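Local coordinates for endo-beta-1,4-glucanase (Cryptopygus antarcticus, PDB 5H4U), which cuts internal beta-1,4-glucosidic linkages in carboxymethylcellulose, lichenan and barley beta-glucan, releasing mainly short cello-oligosaccharides from carboxymethylcellulose, at residues W28-P33 against Q153-A158; Q97-T102 against T126-D131; S174-L179 against A185-R190. All coordinates share one frame; numbering follows the deposited sequence.

Contact 1: W28-P33 against Q153-A158; sequences WDCCKP and QSQWGA
C30 points its disulfide sulfur, SG, toward helix 152-156 and meets Q155 and W156 there. The sulfur lies at the edge of the W156 indole, not over a face. C30 SG is 4.5 Å from the centroid of the W156 five-membered ring and 89° off the ring normal. The nearest ring atom is on the pyrrole side, with C30 SG to W156 CD1 at 3.6 Å. This is a Cys sulfur-aromatic contact. SG takes up this place with chi1 -64°, anti to its own carbonyl carbon. The same sulfur forms a disulfide with C152, so the covalent bond and the ring contact tie C30 to one helix.

Q155 reaches in from beside W156. Its CG lies over one face of the indole, offset toward the rim. With CG anti to the backbone N and the chain extended, its amide oxygen comes alongside C30, with Q155 OE1 to C30 CB at 3.3 Å. The other end of the amide is held by the carbonyl of A52.

No direct hydrogen bond crosses between the segments. A water does that work. It accepts from W28 NE1 at 3.2 Å and donates to Q155 OE1 at 2.7 Å. A further bond from W156 NE1 is doubtfully short. The water sits in the plane of both indoles at their edges.

Before C30, C31 N donates to D29 OD1 at 3.0 Å, coming from above the carboxylate plane, and this closes an Asx turn. D29 is the inferred nucleophile. The WDCC run that holds it belongs to the active-site signature of glycosyl hydrolase family 45, fastened here to a helix by a disulfide and a bridging water.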
loop_
_atom_site.group_PDB
_atom_site.type_symbol
_atom_site.label_atom_id
_atom_site.label_comp_id
_atom_site.label_asym_id
_atom_site.label_seq_id
_atom_site.Cartn_x
_atom_site.Cartn_y
_atom_site.Cartn_z
ATOM N N TRP A 28 -7.108 -0.459 -2.033
ATOM C CA TRP A 28 -7.189 -0.101 -0.624
ATOM C C TRP A 28 -8.368 -0.886 -0.046
ATOM O O TRP A 28 -9.513 -0.439 -0.101
ATOM C CB TRP A 28 -7.362 1.381 -0.401
ATOM C CG TRP A 28 -7.206 1.769 1.017
ATOM C CD1 TRP A 28 -8.139 1.663 2.015
ATOM C CD2 TRP A 28 -6.048 2.347 1.607
ATOM N NE1 TRP A 28 -7.624 2.140 3.199
ATOM C CE2 TRP A 28 -6.340 2.567 2.976
ATOM C CE3 TRP A 28 -4.789 2.700 1.115
ATOM C CZ2 TRP A 28 -5.414 3.118 3.853
ATOM C CZ3 TRP A 28 -3.870 3.245 1.986
ATOM C CH2 TRP A 28 -4.189 3.456 3.341
ATOM N N ASP A 29 -8.064 -2.052 0.488
ATOM C CA ASP A 29 -9.065 -2.909 1.081
ATOM C C ASP A 29 -9.123 -2.760 2.593
ATOM O O ASP A 29 -9.900 -3.462 3.235
ATOM C CB ASP A 29 -8.804 -4.368 0.685
ATOM C CG ASP A 29 -7.486 -4.901 1.210
ATOM O OD1 ASP A 29 -6.783 -4.179 1.961
ATOM O OD2 ASP A 29 -7.131 -6.044 0.829
ATOM N N CYS A 30 -8.304 -1.886 3.177
ATOM C CA CYS A 30 -8.314 -1.597 4.600
ATOM C C CYS A 30 -7.789 -2.736 5.468
ATOM O O CYS A 30 -7.806 -2.604 6.700
ATOM C CB CYS A 30 -9.724 -1.239 5.098
ATOM S SG CYS A 30 -10.462 0.259 4.411
ATOM N N CYS A 31 -7.341 -3.853 4.891
ATOM C CA CYS A 31 -7.063 -5.028 5.706
ATOM C C CYS A 31 -5.712 -4.916 6.402
ATOM O O CYS A 31 -4.806 -4.212 5.948
ATOM C CB CYS A 31 -7.034 -6.283 4.861
ATOM S SG CYS A 31 -8.501 -6.562 3.941
ATOM N N LYS A 32 -5.554 -5.683 7.471
ATOM C CA LYS A 32 -4.254 -5.728 8.114
ATOM C C LYS A 32 -3.265 -6.375 7.152
ATOM O O LYS A 32 -3.508 -7.491 6.681
ATOM C CB LYS A 32 -4.336 -6.506 9.426
ATOM C CG LYS A 32 -2.999 -6.872 10.018
ATOM C CD LYS A 32 -3.118 -7.864 11.173
ATOM C CE LYS A 32 -1.751 -8.474 11.527
ATOM N NZ LYS A 32 -1.114 -8.010 12.794
ATOM N N PRO A 33 -2.177 -5.702 6.799
ATOM C CA PRO A 33 -1.288 -6.219 5.757
ATOM C C PRO A 33 -0.435 -7.381 6.252
ATOM O O PRO A 33 -0.112 -7.497 7.439
ATOM C CB PRO A 33 -0.435 -5.001 5.403
ATOM C CG PRO A 33 -0.426 -4.182 6.641
ATOM C CD PRO A 33 -1.710 -4.417 7.351
ATOM N N GLN A 153 -15.758 -1.958 4.671
ATOM C CA GLN A 153 -17.106 -1.784 5.193
ATOM C C GLN A 153 -17.088 -1.858 6.717
ATOM O O GLN A 153 -17.681 -1.012 7.394
ATOM C CB GLN A 153 -18.081 -2.827 4.625
ATOM C CG GLN A 153 -19.482 -2.687 5.256
ATOM C CD GLN A 153 -20.580 -3.507 4.579
ATOM O OE1 GLN A 153 -21.210 -3.068 3.604
ATOM N NE2 GLN A 153 -20.833 -4.702 5.124
ATOM N N SER A 154 -16.330 -2.794 7.274
ATOM C CA SER A 154 -16.328 -2.924 8.715
ATOM C C SER A 154 -15.501 -1.828 9.367
ATOM O O SER A 154 -15.774 -1.468 10.512
ATOM C CB SER A 154 -15.864 -4.334 9.108
ATOM O OG SER A 154 -14.512 -4.384 9.498
ATOM N N GLN A 155 -14.513 -1.260 8.670
ATOM C CA GLN A 155 -13.730 -0.215 9.325
ATOM C C GLN A 155 -14.387 1.150 9.200
ATOM O O GLN A 155 -14.419 1.909 10.173
ATOM C CB GLN A 155 -12.303 -0.141 8.763
ATOM C CG GLN A 155 -11.561 1.154 9.116
ATOM C CD GLN A 155 -10.055 1.131 8.823
ATOM O OE1 GLN A 155 -9.585 0.509 7.870
ATOM N NE2 GLN A 155 -9.302 1.869 9.620
ATOM N N TRP A 156 -14.960 1.454 8.033
ATOM C CA TRP A 156 -15.429 2.796 7.706
ATOM C C TRP A 156 -16.876 2.863 7.269
ATOM O O TRP A 156 -17.353 3.959 6.967
ATOM C CB TRP A 156 -14.592 3.377 6.565
ATOM C CG TRP A 156 -13.146 3.488 6.851
ATOM C CD1 TRP A 156 -12.151 2.756 6.290
ATOM C CD2 TRP A 156 -12.510 4.434 7.720
ATOM N NE1 TRP A 156 -10.942 3.164 6.765
ATOM C CE2 TRP A 156 -11.130 4.198 7.643
ATOM C CE3 TRP A 156 -12.980 5.459 8.550
ATOM C CZ2 TRP A 156 -10.209 4.930 8.368
ATOM C CZ3 TRP A 156 -12.066 6.195 9.272
ATOM C CH2 TRP A 156 -10.690 5.918 9.186
ATOM N N GLY A 157 -17.567 1.734 7.141
ATOM C CA GLY A 157 -18.919 1.767 6.622
ATOM C C GLY A 157 -19.028 1.991 5.134
ATOM O O GLY A 157 -20.082 2.421 4.660
ATOM N N ALA A 158 -17.980 1.670 4.372
ATOM C CA ALA A 158 -18.015 1.783 2.919
ATOM C C ALA A 158 -19.034 0.806 2.334
ATOM O O ALA A 158 -19.522 -0.078 3.030
ATOM C CB ALA A 158 -16.622 1.522 2.355
HETATM O O HOH W 1 -8.595 2.358 6.242
#

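Contact 2: Q97-T102 against T126-D131; sequences QPESQT and TNTGSD
E99 and T128 join a short helix, 99-102, to strand 120-128 of the beta-barrel. The barrel is consistent with the double-psi type of glycosyl hydrolase family 45. The contact is a small one near the surface. The side chain of T128 is about 8 Å from that of D138, the inferred proton donor.

P98 takes the N-cap position, and E99 follows in the first turn of the helix. The E99 side chain leaves with CG anti to its carbonyl carbon (chi1 -70°) and runs out extended, so the carboxylate rather than the helix backbone reaches the strand. One hydrogen bond makes the link: T128 OG1 donates to E99 OE2 at 2.6 Å. OE2 uses its anti lone pair, the one turned away from OE1.

The carboxylate has other partners. S34 OG is also hydrogen-bonded to OE2, and K40 NZ forms a salt bridge with OE1. Both oxygens are therefore engaged, which would hold the group against rotation. With an alanine here, K40 would probably lose its charged mate and the T128 hydroxyl its acceptor, so helix and strand would lose their direct bond.

Solvent adds a second bridge. A water donates to Q97 O at 3.1 Å and, by a longer bond, to T128 OG1 at 3.3 Å.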
loop_
_atom_site.group_PDB
_atom_site.type_symbol
_atom_site.label_atom_id
_atom_site.label_comp_id
_atom_site.label_asym_id
_atom_site.label_seq_id
_atom_site.Cartn_x
_atom_site.Cartn_y
_atom_site.Cartn_z
ATOM N N GLN A 97 9.685 -14.642 -4.997
ATOM C CA GLN A 97 10.445 -14.267 -3.817
ATOM C C GLN A 97 9.577 -14.458 -2.583
ATOM O O GLN A 97 8.389 -14.126 -2.601
ATOM C CB GLN A 97 10.935 -12.806 -3.879
ATOM C CG GLN A 97 12.292 -12.610 -4.539
ATOM C CD GLN A 97 12.945 -11.256 -4.203
ATOM O OE1 GLN A 97 12.494 -10.535 -3.313
ATOM N NE2 GLN A 97 13.993 -10.908 -4.937
ATOM N N PRO A 98 10.132 -15.013 -1.516
ATOM C CA PRO A 98 9.354 -15.234 -0.298
ATOM C C PRO A 98 9.257 -13.962 0.541
ATOM O O PRO A 98 10.024 -13.010 0.374
ATOM C CB PRO A 98 10.154 -16.319 0.424
ATOM C CG PRO A 98 11.560 -16.039 0.029
ATOM C CD PRO A 98 11.517 -15.490 -1.384
ATOM N N GLU A 99 8.302 -13.972 1.477
ATOM C CA GLU A 99 8.076 -12.788 2.306
ATOM C C GLU A 99 9.314 -12.440 3.131
ATOM O O GLU A 99 9.532 -11.269 3.463
ATOM C CB GLU A 99 6.853 -12.973 3.223
ATOM C CG GLU A 99 5.513 -12.969 2.477
ATOM C CD GLU A 99 4.270 -12.720 3.366
ATOM O OE1 GLU A 99 4.150 -13.296 4.465
ATOM O OE2 GLU A 99 3.397 -11.920 2.952
ATOM N N SER A 100 10.148 -13.424 3.458
ATOM C CA SER A 100 11.366 -13.082 4.164
ATOM C C SER A 100 12.237 -12.134 3.352
ATOM O O SER A 100 13.009 -11.364 3.927
ATOM C CB SER A 100 12.125 -14.355 4.516
ATOM O OG SER A 100 12.340 -15.142 3.361
ATOM N N GLN A 101 12.073 -12.115 2.036
ATOM C CA GLN A 101 12.861 -11.221 1.205
ATOM C C GLN A 101 12.146 -9.936 0.819
ATOM O O GLN A 101 12.817 -8.970 0.451
ATOM C CB GLN A 101 13.269 -11.943 -0.084
ATOM C CG GLN A 101 14.668 -12.504 -0.115
ATOM C CD GLN A 101 15.131 -12.634 -1.537
ATOM O OE1 GLN A 101 15.537 -11.631 -2.166
ATOM N NE2 GLN A 101 15.034 -13.861 -2.091
ATOM N N THR A 102 10.822 -9.875 0.925
ATOM C CA THR A 102 10.078 -8.707 0.468
ATOM C C THR A 102 9.458 -7.892 1.589
ATOM O O THR A 102 9.297 -6.684 1.427
ATOM C CB THR A 102 8.971 -9.111 -0.515
ATOM O OG1 THR A 102 8.065 -10.015 0.116
ATOM C CG2 THR A 102 9.566 -9.784 -1.724
ATOM N N THR A 126 4.419 -3.756 2.366
ATOM C CA THR A 126 3.837 -4.206 3.622
ATOM C C THR A 126 2.928 -5.426 3.453
ATOM O O THR A 126 2.394 -5.940 4.449
ATOM C CB THR A 126 3.071 -3.060 4.295
ATOM O OG1 THR A 126 1.927 -2.704 3.513
ATOM C CG2 THR A 126 3.981 -1.859 4.386
ATOM N N ASN A 127 2.753 -5.919 2.230
ATOM C CA ASN A 127 1.767 -6.957 1.998
ATOM C C ASN A 127 2.173 -7.763 0.785
ATOM O O ASN A 127 2.859 -7.267 -0.108
ATOM C CB ASN A 127 0.374 -6.360 1.764
ATOM C CG ASN A 127 -0.689 -7.410 1.722
ATOM O OD1 ASN A 127 -0.905 -8.128 2.701
ATOM N ND2 ASN A 127 -1.328 -7.554 0.576
ATOM N N THR A 128 1.693 -8.989 0.728
ATOM C CA THR A 128 1.885 -9.827 -0.441
ATOM C C THR A 128 0.577 -9.926 -1.197
ATOM O O THR A 128 -0.455 -10.261 -0.611
ATOM C CB THR A 128 2.376 -11.222 -0.068
ATOM O OG1 THR A 128 3.676 -11.123 0.519
ATOM C CG2 THR A 128 2.455 -12.070 -1.317
ATOM N N GLY A 129 0.626 -9.622 -2.495
ATOM C CA GLY A 129 -0.541 -9.679 -3.352
ATOM C C GLY A 129 -0.794 -11.080 -3.883
ATOM O O GLY A 129 -0.431 -12.085 -3.271
ATOM N N SER A 130 -1.412 -11.127 -5.062
ATOM C CA SER A 130 -1.689 -12.403 -5.708
ATOM C C SER A 130 -0.468 -12.881 -6.486
ATOM O O SER A 130 0.307 -12.081 -7.012
ATOM C CB SER A 130 -2.890 -12.265 -6.632
ATOM O OG SER A 130 -4.072 -12.185 -5.869
ATOM N N ASP A 131 -0.263 -14.199 -6.519
ATOM C CA ASP A 131 0.900 -14.754 -7.217
ATOM C C ASP A 131 0.657 -14.773 -8.718
ATOM O O ASP A 131 0.369 -15.811 -9.322
ATOM C CB ASP A 131 1.242 -16.158 -6.744
ATOM C CG ASP A 131 2.637 -16.591 -7.203
ATOM O OD1 ASP A 131 3.256 -15.830 -7.979
ATOM O OD2 ASP A 131 3.096 -17.705 -6.851
HETATM O O HOH W 2 6.041 -12.558 -1.224
#

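Contact 3: S174-L179 against A185-R190; sequences SECNQL and AGCNWR
C176 and C187 form the disulfide that staples the 3-10 segment 174-178 to helix 184-191. Together they carry most of the buried surface, and L179 adds a smaller share. The two segments are close in sequence, so the bond closes a short loop within the glycosyl hydrolase family 45 domain.

The sulfurs of C176 and C187 are 2.1 Å apart, and the chi3 torsion is -94°, a left-handed disulfide. Both cysteines point across the contact, but they leave their backbones differently. C176 SG is anti to its carbonyl carbon, beside the backbone N. C187 SG is anti to its backbone N, with chi1 -170°. The two CA atoms stand 6.0 Å apart. The bond is buried, with I170 also packing against C187.

L179 follows the last residue of the 3-10 segment. The backbone bond from L179 N to C176 O is 3.1 Å long. The L179 side chain points toward the helix, and its CD2 lies loosely beside C187 SG, at 4.2 Å. W163 packs against the same leucine from a neighbouring loop.

N188, next along the helix, borders the bridge at C176. Its side-chain oxygen is hydrogen-bonded to Q173 NE2, just ahead of the 3-10 segment. Toward C176 the contact is loose packing, with N188 OD1 to C176 SG at 3.8 Å.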
loop_
_atom_site.group_PDB
_atom_site.type_symbol
_atom_site.label_atom_id
_atom_site.label_comp_id
_atom_site.label_asym_id
_atom_site.label_seq_id
_atom_site.Cartn_x
_atom_site.Cartn_y
_atom_site.Cartn_z
ATOM N N SER A 174 -13.955 14.198 -7.530
ATOM C CA SER A 174 -15.189 14.624 -6.867
ATOM C C SER A 174 -15.699 13.556 -5.902
ATOM O O SER A 174 -16.206 13.879 -4.820
ATOM C CB SER A 174 -16.274 14.972 -7.895
ATOM O OG SER A 174 -16.960 13.825 -8.388
ATOM N N GLU A 175 -15.542 12.281 -6.254
ATOM C CA GLU A 175 -15.971 11.217 -5.361
ATOM C C GLU A 175 -15.016 10.980 -4.196
ATOM O O GLU A 175 -15.339 10.160 -3.318
ATOM C CB GLU A 175 -16.204 9.918 -6.130
ATOM C CG GLU A 175 -17.301 10.017 -7.155
ATOM C CD GLU A 175 -17.258 8.908 -8.179
ATOM O OE1 GLU A 175 -16.468 9.041 -9.132
ATOM O OE2 GLU A 175 -17.994 7.887 -8.026
ATOM N N CYS A 176 -13.888 11.695 -4.119
ATOM C CA CYS A 176 -13.070 11.577 -2.914
ATOM C C CYS A 176 -13.837 11.992 -1.659
ATOM O O CYS A 176 -13.518 11.507 -0.575
ATOM C CB CYS A 176 -11.788 12.391 -3.064
ATOM S SG CYS A 176 -10.427 11.509 -3.916
ATOM N N ASN A 177 -14.881 12.824 -1.797
ATOM C CA ASN A 177 -15.716 13.201 -0.655
ATOM C C ASN A 177 -16.458 12.020 -0.054
ATOM O O ASN A 177 -16.857 12.100 1.113
ATOM C CB ASN A 177 -16.741 14.261 -1.066
ATOM N N GLN A 178 -16.615 10.911 -0.802
ATOM C CA GLN A 178 -17.300 9.732 -0.288
ATOM C C GLN A 178 -16.448 8.938 0.687
ATOM O O GLN A 178 -16.978 8.095 1.417
ATOM C CB GLN A 178 -17.751 8.825 -1.428
ATOM C CG GLN A 178 -18.645 9.514 -2.400
ATOM C CD GLN A 178 -18.905 8.712 -3.661
ATOM O OE1 GLN A 178 -18.757 7.472 -3.684
ATOM N NE2 GLN A 178 -19.348 9.416 -4.723
ATOM N N LEU A 179 -15.188 9.187 0.716
ATOM C CA LEU A 179 -14.259 8.490 1.572
ATOM C C LEU A 179 -14.194 9.133 2.942
ATOM O O LEU A 179 -14.635 10.270 3.135
ATOM C CB LEU A 179 -12.874 8.488 0.940
ATOM C CG LEU A 179 -12.730 7.221 0.112
ATOM C CD1 LEU A 179 -13.551 7.258 -1.185
ATOM C CD2 LEU A 179 -11.266 6.884 -0.111
ATOM N N ALA A 185 -6.605 12.671 1.946
ATOM C CA ALA A 185 -5.315 13.031 1.376
ATOM C C ALA A 185 -4.887 11.989 0.352
ATOM O O ALA A 185 -4.646 12.311 -0.819
ATOM C CB ALA A 185 -4.249 13.194 2.470
ATOM N N GLY A 186 -4.851 10.722 0.763
ATOM C CA GLY A 186 -4.358 9.687 -0.129
ATOM C C GLY A 186 -5.186 9.608 -1.385
ATOM O O GLY A 186 -4.658 9.626 -2.501
ATOM N N CYS A 187 -6.505 9.599 -1.210
ATOM C CA CYS A 187 -7.426 9.644 -2.333
ATOM C C CYS A 187 -7.013 10.737 -3.301
ATOM O O CYS A 187 -6.755 10.469 -4.479
ATOM C CB CYS A 187 -8.841 9.875 -1.807
ATOM S SG CYS A 187 -10.113 9.683 -2.989
ATOM N N ASN A 188 -6.842 11.962 -2.791
ATOM C CA ASN A 188 -6.540 13.090 -3.669
ATOM C C ASN A 188 -5.196 12.926 -4.364
ATOM O O ASN A 188 -5.044 13.292 -5.541
ATOM C CB ASN A 188 -6.621 14.398 -2.882
ATOM C CG ASN A 188 -8.063 14.891 -2.752
ATOM O OD1 ASN A 188 -8.808 14.936 -3.739
ATOM N ND2 ASN A 188 -8.490 15.163 -1.530
ATOM N N TRP A 189 -4.214 12.371 -3.655
ATOM C CA TRP A 189 -2.913 12.095 -4.254
ATOM C C TRP A 189 -3.047 11.320 -5.562
ATOM O O TRP A 189 -2.297 11.556 -6.515
ATOM C CB TRP A 189 -2.088 11.331 -3.236
ATOM C CG TRP A 189 -0.705 10.964 -3.597
ATOM C CD1 TRP A 189 0.434 11.637 -3.279
ATOM C CD2 TRP A 189 -0.298 9.765 -4.274
ATOM N NE1 TRP A 189 1.523 10.942 -3.745
ATOM C CE2 TRP A 189 1.098 9.790 -4.357
ATOM C CE3 TRP A 189 -0.989 8.686 -4.832
ATOM C CZ2 TRP A 189 1.821 8.780 -4.976
ATOM C CZ3 TRP A 189 -0.275 7.692 -5.443
ATOM C CH2 TRP A 189 1.115 7.743 -5.518
ATOM N N ARG A 190 -4.032 10.429 -5.646
ATOM C CA ARG A 190 -4.192 9.627 -6.848
ATOM C C ARG A 190 -4.536 10.483 -8.073
ATOM O O ARG A 190 -4.163 10.135 -9.205
ATOM C CB ARG A 190 -5.261 8.567 -6.602
ATOM C CG ARG A 190 -5.630 7.761 -7.808
ATOM C CD ARG A 190 -6.964 7.117 -7.610
ATOM N NE ARG A 190 -7.512 6.655 -8.873
ATOM C CZ ARG A 190 -8.709 6.107 -9.010
ATOM N NH1 ARG A 190 -9.499 5.927 -7.961
ATOM N NH2 ARG A 190 -9.115 5.750 -10.207
#

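How the contacts relate
Contacts 1 and 2 touch: P33, at the end of the 28-33 loop, packs on T126 and N127 of strand 120-128. Their centres are nevertheless about 20 Å apart. Both segments of contact 2 fall between those of contact 1 in sequence, and contact 3 comes later than either. Its centre is about 15 Å from that of contact 1, with nearest atoms about 6 Å apart. Helices 152-156 and 184-191 are consecutive. Contacts 2 and 3 lie across the chain's centre, about 28 Å apart. Contact 2 joins a short helix to a strand of the sheet. Contact 3 is a disulfide, and contact 1 lies beside the C30-C152 disulfide.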